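Local coordinates for effector protein hopAB3 (Pseudomonas syringae pv. maculicola, PDB 3TJY) that is recognised through its Pto-binding helical-bundle domain by the tomato resistance protein Pto, triggering host immunity, and promotes virulence in susceptible plants, at residues V11-L14 / V15-G18; L21-I24 / R25-R29; F28-L32 / R33-M37; L39-A42 / E43-V46. All blocks are in the same frame, centred on the assembly; numbering follows the deposited sequence. Where two conformers were deposited one is given.

Interaction 1: V11-L14 / V15-G18; sequences VQQL and VEAG
Val11 accepts a nearly straight hydrogen bond at its carbonyl O from Val15 N (3.0 Å, 169° at the hydrogen), an i to i+4 bond in the last turns of helix 3-16. Val11 CG1 lies 4.5 Å from Val15 CG2, a loose apolar contact one turn apart. Gln12 takes the next bond, from Glu16 N to its O, and its CG is approached by Glu16 OE1 at 3.4 Å, with the amide and carboxylate planes 74° apart. Glu16 reaches back because its CG stands beside its own backbone N (chi1 -64°) and the chain then runs extended. The Gln12 amide oxygen is bonded to Arg9, which also makes a long, weak ion pair with Glu16. Gln13 O serves two donors: Ala17 N at 2.9 Å, and a water that also donates to Glu16 OE2 (3.1 Å), tying the carboxylate to the backbone. Past Leu14 the helix terminates in a Schellman motif at Gly18, whose phi is positive and whose N bonds to Val15 O. Leu14 packs against Ile24 of helix 21-32 and Phe47 of helix 41-50, Val11 touches Leu69 of helix 64-77, and the Gln13 amide bonds to Gln49 and His50.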
loop_
_atom_site.group_PDB
_atom_site.type_symbol
_atom_site.label_atom_id
_atom_site.label_comp_id
_atom_site.label_asym_id
_atom_site.label_seq_id
_atom_site.Cartn_x
_atom_site.Cartn_y
_atom_site.Cartn_z
ATOM N N VAL A 11 -4.866 -0.220 -4.979
ATOM C CA VAL A 11 -4.730 -1.546 -5.561
ATOM C C VAL A 11 -4.818 -1.475 -7.086
ATOM O O VAL A 11 -4.013 -2.081 -7.774
ATOM C CB VAL A 11 -5.759 -2.516 -4.968
ATOM C CG1 VAL A 11 -5.763 -3.862 -5.723
ATOM C CG2 VAL A 11 -5.467 -2.716 -3.477
ATOM N N GLN A 12 -5.801 -0.736 -7.602
ATOM C CA GLN A 12 -5.942 -0.535 -9.044
ATOM C C GLN A 12 -4.666 0.005 -9.672
ATOM O O GLN A 12 -4.233 -0.460 -10.727
ATOM C CB GLN A 12 -7.066 0.481 -9.316
ATOM C CG GLN A 12 -7.164 0.947 -10.762
ATOM C CD GLN A 12 -8.236 2.027 -10.944
ATOM O OE1 GLN A 12 -8.418 2.888 -10.077
ATOM N NE2 GLN A 12 -8.948 1.978 -12.068
ATOM N N GLN A 13 -4.119 1.051 -9.056
ATOM C CA GLN A 13 -2.911 1.670 -9.579
ATOM C C GLN A 13 -1.701 0.736 -9.497
ATOM O O GLN A 13 -0.833 0.762 -10.382
ATOM C CB GLN A 13 -2.631 2.964 -8.843
ATOM C CG GLN A 13 -3.610 4.081 -9.165
ATOM C CD GLN A 13 -3.263 5.334 -8.397
ATOM O OE1 GLN A 13 -3.127 5.299 -7.190
ATOM N NE2 GLN A 13 -3.073 6.438 -9.108
ATOM N N LEU A 14 -1.618 -0.059 -8.430
ATOM C CA LEU A 14 -0.540 -1.059 -8.329
ATOM C C LEU A 14 -0.621 -2.084 -9.461
ATOM O O LEU A 14 0.386 -2.399 -10.099
ATOM C CB LEU A 14 -0.587 -1.774 -6.971
ATOM C CG LEU A 14 -0.114 -0.920 -5.793
ATOM C CD1 LEU A 14 -0.449 -1.581 -4.458
ATOM C CD2 LEU A 14 1.376 -0.613 -5.901
ATOM N N VAL A 15 -1.821 -2.592 -9.715
ATOM C CA VAL A 15 -1.999 -3.528 -10.827
ATOM C C VAL A 15 -1.591 -2.875 -12.154
ATOM O O VAL A 15 -0.869 -3.475 -12.960
ATOM C CB VAL A 15 -3.442 -4.060 -10.910
ATOM C CG1 VAL A 15 -3.566 -5.000 -12.089
ATOM C CG2 VAL A 15 -3.831 -4.784 -9.625
ATOM N N GLU A 16 -2.039 -1.640 -12.368
ATOM C CA GLU A 16 -1.691 -0.884 -13.580
ATOM C C GLU A 16 -0.173 -0.816 -13.721
ATOM O O GLU A 16 0.365 -0.847 -14.825
ATOM C CB GLU A 16 -2.164 0.571 -13.508
ATOM C CG GLU A 16 -3.658 0.860 -13.427
ATOM C CD GLU A 16 -3.926 2.356 -13.173
ATOM O OE1 GLU A 16 -5.045 2.711 -12.748
ATOM O OE2 GLU A 16 -3.004 3.184 -13.386
ATOM N N ALA A 17 0.504 -0.673 -12.585
ATOM C CA ALA A 17 1.959 -0.522 -12.550
ATOM C C ALA A 17 2.694 -1.853 -12.648
ATOM O O ALA A 17 3.925 -1.878 -12.649
ATOM C CB ALA A 17 2.375 0.203 -11.279
ATOM N N GLY A 18 1.951 -2.955 -12.717
ATOM C CA GLY A 18 2.551 -4.271 -12.910
ATOM C C GLY A 18 2.960 -4.999 -11.636
ATOM O O GLY A 18 3.703 -5.999 -11.683
HETATM O O HOH W 1 -0.303 3.065 -11.782
#

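Interaction 2: L21-I24 / R25-R29; sequences LANI and RTMFR. With SO4 (sulfate ion), chain B; SO4 (sulfate ion), chain D.
Arg25 N donates to Leu21 O (2.8 Å, 156° at the hydrogen), and Arg25 CB rests against the same carbonyl oxygen. The arginine chain then runs out fully extended, CG being anti to the backbone N (chi1 -177°), which carries the guanidinium outward from the helix to two sulfate ions that probably come from the crystallisation liquor. Both meet it edge-on: Arg25 NE bonds to O2 of sulfate B at 2.8 Å, and Arg25 NH2 meets O1 of sulfate D at 3.1 Å in an almost straight bond. Arg29, one turn on, starts in the same way but kinks at chi3 (-59°), so that its NE reaches O3 of sulfate B at 2.7 Å. Sulfate B is held at the edges of both guanidinium groups, its O2 taking bonds from Arg25 NE and NH2 and from Arg29 NH2. All this lies on helix 21-32 of the helical-bundle Pto-binding domain, where Arg25 NH1 also forms a salt bridge with Asp77 of helix 64-77. On another side of the helix, Met27, a selenomethionine modelled in two conformers, crosses the Asn23 side chain obliquely in one of them, though the details are doubtful. Ile24 is directed into the bundle against Leu14, Leu39 and Phe47, and its carbonyl O accepts from Phe28 N at 2.8 Å.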
loop_
_atom_site.group_PDB
_atom_site.type_symbol
_atom_site.label_atom_id
_atom_site.label_comp_id
_atom_site.label_asym_id
_atom_site.label_seq_id
_atom_site.Cartn_x
_atom_site.Cartn_y
_atom_site.Cartn_z
ATOM N N LEU A 21 0.487 -8.438 -6.398
ATOM C CA LEU A 21 -0.260 -8.090 -5.183
ATOM C C LEU A 21 0.061 -8.989 -3.987
ATOM O O LEU A 21 0.002 -8.526 -2.837
ATOM C CB LEU A 21 -1.782 -8.064 -5.426
ATOM C CG LEU A 21 -2.298 -6.999 -6.397
ATOM C CD1 LEU A 21 -3.825 -7.059 -6.484
ATOM C CD2 LEU A 21 -1.838 -5.614 -5.968
ATOM N N ALA A 22 0.394 -10.253 -4.242
ATOM C CA ALA A 22 0.838 -11.128 -3.163
ATOM C C ALA A 22 2.095 -10.544 -2.527
ATOM O O ALA A 22 2.231 -10.522 -1.301
ATOM C CB ALA A 22 1.079 -12.556 -3.668
ATOM N N ASN A 23 3.005 -10.044 -3.366
ATOM C CA ASN A 23 4.253 -9.467 -2.891
ATOM C C ASN A 23 4.020 -8.138 -2.176
ATOM O O ASN A 23 4.602 -7.880 -1.119
ATOM C CB ASN A 23 5.236 -9.292 -4.060
ATOM C CG ASN A 23 6.447 -8.432 -3.701
ATOM O OD1 ASN A 23 6.658 -7.357 -4.275
ATOM N ND2 ASN A 23 7.255 -8.909 -2.770
ATOM N N ILE A 24 3.184 -7.284 -2.755
ATOM C CA ILE A 24 2.882 -6.012 -2.119
ATOM C C ILE A 24 2.233 -6.267 -0.756
ATOM O O ILE A 24 2.550 -5.598 0.221
ATOM C CB ILE A 24 1.953 -5.132 -2.970
ATOM C CG1 ILE A 24 2.623 -4.775 -4.298
ATOM C CG2 ILE A 24 1.626 -3.849 -2.224
ATOM C CD1 ILE A 24 3.973 -4.025 -4.149
ATOM N N ARG A 25 1.357 -7.266 -0.685
ATOM C CA ARG A 25 0.708 -7.602 0.587
ATOM C C ARG A 25 1.739 -7.908 1.676
ATOM O O ARG A 25 1.652 -7.403 2.794
ATOM C CB ARG A 25 -0.258 -8.780 0.417
ATOM C CG ARG A 25 -1.015 -9.130 1.689
ATOM C CD ARG A 25 -1.963 -10.300 1.467
ATOM N NE ARG A 25 -2.548 -10.748 2.728
ATOM C CZ ARG A 25 -3.132 -11.924 2.897
ATOM N NH1 ARG A 25 -3.210 -12.787 1.890
ATOM N NH2 ARG A 25 -3.611 -12.253 4.088
ATOM N N THR A 26 2.726 -8.728 1.339
ATOM C CA THR A 26 3.773 -9.103 2.281
ATOM C C THR A 26 4.616 -7.883 2.675
ATOM O O THR A 26 4.879 -7.652 3.853
ATOM C CB THR A 26 4.651 -10.198 1.672
ATOM O OG1 THR A 26 3.845 -11.359 1.424
ATOM C CG2 THR A 26 5.812 -10.583 2.600
HETATM N N MSE A 27 5.041 -7.131 1.660
HETATM C CA MSE A 27 5.833 -5.915 1.851
HETATM C C MSE A 27 5.135 -4.953 2.802
HETATM O O MSE A 27 5.743 -4.446 3.747
HETATM C CB MSE A 27 6.041 -5.194 0.511
HETATM C CG MSE A 27 6.624 -6.051 -0.589
HETATM SE SE MSE A 27 8.297 -5.306 -1.224
HETATM C CE MSE A 27 9.299 -5.628 0.426
ATOM N N PHE A 28 3.856 -4.706 2.532
ATOM C CA PHE A 28 3.071 -3.725 3.270
ATOM C C PHE A 28 2.903 -4.160 4.717
ATOM O O PHE A 28 2.969 -3.339 5.616
ATOM C CB PHE A 28 1.721 -3.482 2.618
ATOM C CG PHE A 28 0.971 -2.318 3.203
ATOM C CD1 PHE A 28 1.505 -1.047 3.154
ATOM C CD2 PHE A 28 -0.264 -2.502 3.803
ATOM C CE1 PHE A 28 0.810 0.046 3.675
ATOM C CE2 PHE A 28 -0.971 -1.422 4.323
ATOM C CZ PHE A 28 -0.432 -0.141 4.259
ATOM N N ARG A 29 2.695 -5.455 4.939
ATOM C CA ARG A 29 2.655 -5.979 6.306
ATOM C C ARG A 29 3.946 -5.633 7.044
ATOM O O ARG A 29 3.923 -5.155 8.176
ATOM C CB ARG A 29 2.456 -7.497 6.303
ATOM C CG ARG A 29 2.270 -8.092 7.687
ATOM C CD ARG A 29 2.180 -9.616 7.620
ATOM N NE ARG A 29 1.068 -10.016 6.770
ATOM C CZ ARG A 29 1.185 -10.731 5.657
ATOM N NH1 ARG A 29 2.366 -11.178 5.262
ATOM N NH2 ARG A 29 0.103 -11.023 4.955
HETATM S S SO4 B . -2.785 -9.729 6.727
HETATM O O1 SO4 B . -3.468 -8.512 7.129
HETATM O O2 SO4 B . -2.470 -9.682 5.308
HETATM O O3 SO4 B . -1.551 -9.828 7.496
HETATM O O4 SO4 B . -3.656 -10.868 6.989
HETATM S S SO4 D . -4.350 -15.756 3.496
HETATM O O1 SO4 D . -5.037 -14.940 4.498
HETATM O O2 SO4 D . -4.882 -15.462 2.165
HETATM O O3 SO4 D . -2.919 -15.460 3.530
HETATM O O4 SO4 D . -4.546 -17.174 3.793
#

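Interaction 3: F28-L32 / R33-M37; sequences FRNML and RGEEM. With SO4 (sulfate ion), chain B.
In one of its two modelled conformers, Arg33 turns one face of its guanidinium to Arg29, whose CD lies 3.4 Å above that plane, displaced from the centre of the group; the two chains run side by side with their guanidinium planes 53° apart. The amide of Asn30 and the carboxylate of Glu35 are stacked, their planes only 3° apart, and Glu35 OE1 comes within 3.9 Å of Asn30 CG. Phe28 has Leu32 CG over one face of its ring, while the selenium of Met37 sits near the ring plane at the edge, 4.3 Å from Phe28 CD1. These groups surround a Schellman motif that ends helix 21-32 at Gly34, where phi is positive. Glu35 N donates to Asn30 O (2.9 Å, 162° at the hydrogen), the reach-back bond of the motif, whereas Gly34 N meets Met31 O from above the carbonyl plane. Weak bonds join Arg33 N to the oxygens of Arg29 and Asn30. The chain then returns along the helix, bringing Met37 across Met31 at about a right angle, with Met37 CG 3.7 Å from Met31 CB. With CG anti to its backbone N, Met31 sets that atom near Met37 CE. Both selenomethionines touch Met54 of helix 54-57, and Phe28 and Met37 pack on Phe47. Where the loop passes the helix, Met31 CA directs its hydrogen at Glu35 O, the carbon and oxygen 3.2 Å apart.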
loop_
_atom_site.group_PDB
_atom_site.type_symbol
_atom_site.label_atom_id
_atom_site.label_comp_id
_atom_site.label_asym_id
_atom_site.label_seq_id
_atom_site.Cartn_x
_atom_site.Cartn_y
_atom_site.Cartn_z
ATOM N N PHE A 28 3.856 -4.706 2.532
ATOM C CA PHE A 28 3.071 -3.725 3.270
ATOM C C PHE A 28 2.903 -4.160 4.717
ATOM O O PHE A 28 2.969 -3.339 5.616
ATOM C CB PHE A 28 1.721 -3.482 2.618
ATOM C CG PHE A 28 0.971 -2.318 3.203
ATOM C CD1 PHE A 28 1.505 -1.047 3.154
ATOM C CD2 PHE A 28 -0.264 -2.502 3.803
ATOM C CE1 PHE A 28 0.810 0.046 3.675
ATOM C CE2 PHE A 28 -0.971 -1.422 4.323
ATOM C CZ PHE A 28 -0.432 -0.141 4.259
ATOM N N ARG A 29 2.695 -5.455 4.939
ATOM C CA ARG A 29 2.655 -5.979 6.306
ATOM C C ARG A 29 3.946 -5.633 7.044
ATOM O O ARG A 29 3.923 -5.155 8.176
ATOM C CB ARG A 29 2.456 -7.497 6.303
ATOM C CG ARG A 29 2.270 -8.092 7.687
ATOM C CD ARG A 29 2.180 -9.616 7.620
ATOM N NE ARG A 29 1.068 -10.016 6.770
ATOM C CZ ARG A 29 1.185 -10.731 5.657
ATOM N NH1 ARG A 29 2.366 -11.178 5.262
ATOM N NH2 ARG A 29 0.103 -11.023 4.955
ATOM N N ASN A 30 5.075 -5.875 6.387
ATOM C CA ASN A 30 6.382 -5.564 6.958
ATOM C C ASN A 30 6.587 -4.063 7.160
ATOM O O ASN A 30 7.211 -3.645 8.139
ATOM C CB ASN A 30 7.488 -6.121 6.071
ATOM C CG ASN A 30 7.494 -7.628 6.032
ATOM O OD1 ASN A 30 7.049 -8.287 6.976
ATOM N ND2 ASN A 30 8.011 -8.189 4.940
HETATM N N MSE A 31 6.064 -3.265 6.236
HETATM C CA MSE A 31 6.137 -1.805 6.345
HETATM C C MSE A 31 5.438 -1.343 7.613
HETATM O O MSE A 31 5.961 -0.512 8.363
HETATM C CB MSE A 31 5.497 -1.136 5.127
HETATM C CG MSE A 31 5.387 0.382 5.230
HETATM SE SE MSE A 31 7.121 1.291 5.018
HETATM C CE MSE A 31 6.541 3.079 5.496
ATOM N N LEU A 32 4.263 -1.899 7.868
ATOM C CA LEU A 32 3.511 -1.533 9.062
ATOM C C LEU A 32 4.239 -1.945 10.328
ATOM O O LEU A 32 4.016 -1.360 11.386
ATOM C CB LEU A 32 2.105 -2.138 9.036
ATOM C CG LEU A 32 1.213 -1.693 7.887
ATOM C CD1 LEU A 32 -0.177 -2.252 8.073
ATOM C CD2 LEU A 32 1.176 -0.165 7.821
ATOM N N ARG A 33 5.104 -2.952 10.202
ATOM C CA ARG A 33 5.944 -3.433 11.295
ATOM C C ARG A 33 7.200 -2.582 11.436
ATOM O O ARG A 33 7.964 -2.738 12.390
ATOM C CB ARG A 33 6.349 -4.891 11.056
ATOM C CG ARG A 33 5.215 -5.886 11.206
ATOM C CD ARG A 33 5.586 -7.252 10.642
ATOM N NE ARG A 33 4.582 -8.259 10.976
ATOM C CZ ARG A 33 4.537 -9.482 10.455
ATOM N NH1 ARG A 33 3.586 -10.325 10.832
ATOM N NH2 ARG A 33 5.436 -9.860 9.556
ATOM N N GLY A 34 7.420 -1.698 10.468
ATOM C CA GLY A 34 8.529 -0.763 10.517
ATOM C C GLY A 34 9.668 -1.009 9.542
ATOM O O GLY A 34 10.715 -0.368 9.642
ATOM N N GLU A 35 9.474 -1.924 8.597
ATOM C CA GLU A 35 10.543 -2.287 7.666
ATOM C C GLU A 35 10.303 -1.672 6.289
ATOM O O GLU A 35 9.241 -1.857 5.698
ATOM C CB GLU A 35 10.645 -3.811 7.551
ATOM C CG GLU A 35 10.459 -4.549 8.871
ATOM C CD GLU A 35 10.451 -6.065 8.705
ATOM O OE1 GLU A 35 10.893 -6.551 7.639
ATOM O OE2 GLU A 35 10.000 -6.771 9.638
ATOM N N GLU A 36 11.289 -0.936 5.776
ATOM C CA GLU A 36 11.172 -0.331 4.447
ATOM C C GLU A 36 10.731 -1.341 3.410
ATOM O O GLU A 36 11.179 -2.490 3.425
ATOM C CB GLU A 36 12.517 0.213 3.983
ATOM C CG GLU A 36 12.969 1.482 4.644
ATOM C CD GLU A 36 14.264 1.966 4.042
ATOM O OE1 GLU A 36 15.279 1.245 4.164
ATOM O OE2 GLU A 36 14.260 3.045 3.421
HETATM N N MSE A 37 9.885 -0.899 2.486
HETATM C CA MSE A 37 9.518 -1.736 1.354
HETATM C C MSE A 37 10.545 -1.605 0.233
HETATM O O MSE A 37 11.127 -0.541 0.026
HETATM C CB MSE A 37 8.128 -1.373 0.836
HETATM C CG MSE A 37 7.011 -1.630 1.830
HETATM SE SE MSE A 37 5.301 -1.173 1.056
HETATM C CE MSE A 37 5.348 0.677 1.295
HETATM S S SO4 B . -2.785 -9.729 6.727
HETATM O O1 SO4 B . -3.468 -8.512 7.129
HETATM O O2 SO4 B . -2.470 -9.682 5.308
HETATM O O3 SO4 B . -1.551 -9.828 7.496
HETATM O O4 SO4 B . -3.656 -10.868 6.989
#

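Interaction 4: L39-A42 / E43-V46; sequences LSRA and EQNV
Glu43 and Ser40 form a capping box at the start of helix 41-50. Glu43 N donates to Ser40 OG (3.0 Å, 166° at the hydrogen), and in return Ser40 N donates to Glu43 OE1 at 3.0 Å and 171°, approaching from above the carboxylate plane. The serine hydroxyl reaches its donor because OG stands between backbone N and carbonyl carbon (chi1 71°); the glutamate folds back with CG beside its own N and the rest of the chain extended, so that Glu43 CG lies 3.1 Å from Ser40 OG. Two near-straight bonds thus lock the first turn, each satisfying a backbone N-H. Leu39, just before the cap, lays CD2 against Glu43, 3.8 Å from OE1, and both residues also touch Ile24 of helix 21-32. Gln44 begins the regular i to i+4 pattern with its N on Ser40 O at 2.8 Å; its CA is covered by Leu39 CD1, and its side chain runs beside that of Arg41, pointing the same way. Asn45 N continues the series to Arg41 O. Val46 faces helix 3-16, touching Ile10, Gln13 and Leu14, and lays CG2 3.4 Å from Ala42 O.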
loop_
_atom_site.group_PDB
_atom_site.type_symbol
_atom_site.label_atom_id
_atom_site.label_comp_id
_atom_site.label_asym_id
_atom_site.label_seq_id
_atom_site.Cartn_x
_atom_site.Cartn_y
_atom_site.Cartn_z
ATOM N N LEU A 39 10.555 -1.451 -3.418
ATOM C CA LEU A 39 9.578 -1.223 -4.478
ATOM C C LEU A 39 10.221 -0.837 -5.787
ATOM O O LEU A 39 11.302 -0.239 -5.800
ATOM C CB LEU A 39 8.612 -0.109 -4.069
ATOM C CG LEU A 39 7.812 -0.327 -2.790
ATOM C CD1 LEU A 39 7.031 0.950 -2.454
ATOM C CD2 LEU A 39 6.887 -1.541 -2.927
ATOM N N SER A 40 9.551 -1.158 -6.891
ATOM C CA SER A 40 9.962 -0.621 -8.183
ATOM C C SER A 40 9.684 0.876 -8.172
ATOM O O SER A 40 8.901 1.355 -7.350
ATOM C CB SER A 40 9.195 -1.280 -9.327
ATOM O OG SER A 40 7.849 -0.848 -9.333
ATOM N N ARG A 41 10.326 1.623 -9.061
ATOM C CA ARG A 41 10.037 3.055 -9.130
ATOM C C ARG A 41 8.542 3.301 -9.301
ATOM O O ARG A 41 7.973 4.181 -8.651
ATOM C CB ARG A 41 10.827 3.734 -10.254
ATOM C CG ARG A 41 10.534 5.237 -10.409
ATOM C CD ARG A 41 11.097 6.072 -9.241
ATOM N NE ARG A 41 12.549 5.935 -9.107
ATOM C CZ ARG A 41 13.449 6.812 -9.553
ATOM N NH1 ARG A 41 13.070 7.928 -10.166
ATOM N NH2 ARG A 41 14.739 6.571 -9.375
ATOM N N ALA A 42 7.902 2.511 -10.161
ATOM C CA ALA A 42 6.465 2.654 -10.422
ATOM C C ALA A 42 5.603 2.372 -9.198
ATOM O O ALA A 42 4.635 3.097 -8.929
ATOM C CB ALA A 42 6.044 1.734 -11.598
ATOM N N GLU A 43 5.935 1.310 -8.465
ATOM C CA GLU A 43 5.249 0.982 -7.218
ATOM C C GLU A 43 5.465 2.039 -6.138
ATOM O O GLU A 43 4.524 2.399 -5.436
ATOM C CB GLU A 43 5.700 -0.381 -6.697
ATOM C CG GLU A 43 5.346 -1.521 -7.638
ATOM C CD GLU A 43 6.097 -2.800 -7.335
ATOM O OE1 GLU A 43 7.077 -2.756 -6.547
ATOM O OE2 GLU A 43 5.709 -3.851 -7.900
ATOM N N GLN A 44 6.699 2.517 -5.988
ATOM C CA GLN A 44 6.947 3.619 -5.045
ATOM C C GLN A 44 6.080 4.829 -5.387
ATOM O O GLN A 44 5.483 5.449 -4.503
ATOM C CB GLN A 44 8.403 4.065 -5.077
ATOM C CG GLN A 44 8.626 5.418 -4.359
ATOM C CD GLN A 44 10.050 5.932 -4.497
ATOM O OE1 GLN A 44 10.371 6.706 -5.416
ATOM N NE2 GLN A 44 10.919 5.517 -3.579
ATOM N N ASN A 45 6.018 5.184 -6.662
ATOM C CA ASN A 45 5.229 6.355 -7.036
ATOM C C ASN A 45 3.740 6.206 -6.695
ATOM O O ASN A 45 3.088 7.180 -6.303
ATOM C CB ASN A 45 5.457 6.737 -8.502
ATOM C CG ASN A 45 6.814 7.387 -8.725
ATOM O OD1 ASN A 45 7.622 7.501 -7.799
ATOM N ND2 ASN A 45 7.072 7.813 -9.958
ATOM N N VAL A 46 3.198 4.994 -6.811
ATOM C CA VAL A 46 1.825 4.778 -6.358
ATOM C C VAL A 46 1.687 5.042 -4.870
ATOM O O VAL A 46 0.782 5.753 -4.442
ATOM C CB VAL A 46 1.333 3.343 -6.638
ATOM C CG1 VAL A 46 -0.048 3.119 -5.993
ATOM C CG2 VAL A 46 1.278 3.097 -8.139
#

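From the N terminus the four contacts are all local and none encloses another; 1, 2 and 4 follow in series, while 3 opens on the last residues of 2. Interaction 1 ends helix 3-16; interaction 2 occupies helix 21-32, and interaction 3, sharing Phe28, Arg29 and sulfate B with it, turns the chain into the loop before helix 41-50. Interaction 4 starts that helix. Contacts between them build the bundle: Leu14 CD1 lies 3.8 Å from Ile24 CG2, joining interactions 1 and 2; Ala17 and Ala42 meet through their CB atoms, joining 1 to 4; and Ile24 CD1 touches Leu39 CD2, joining 2 to 4. Interactions 1 and 3 lie on opposite sides of the chain's centre.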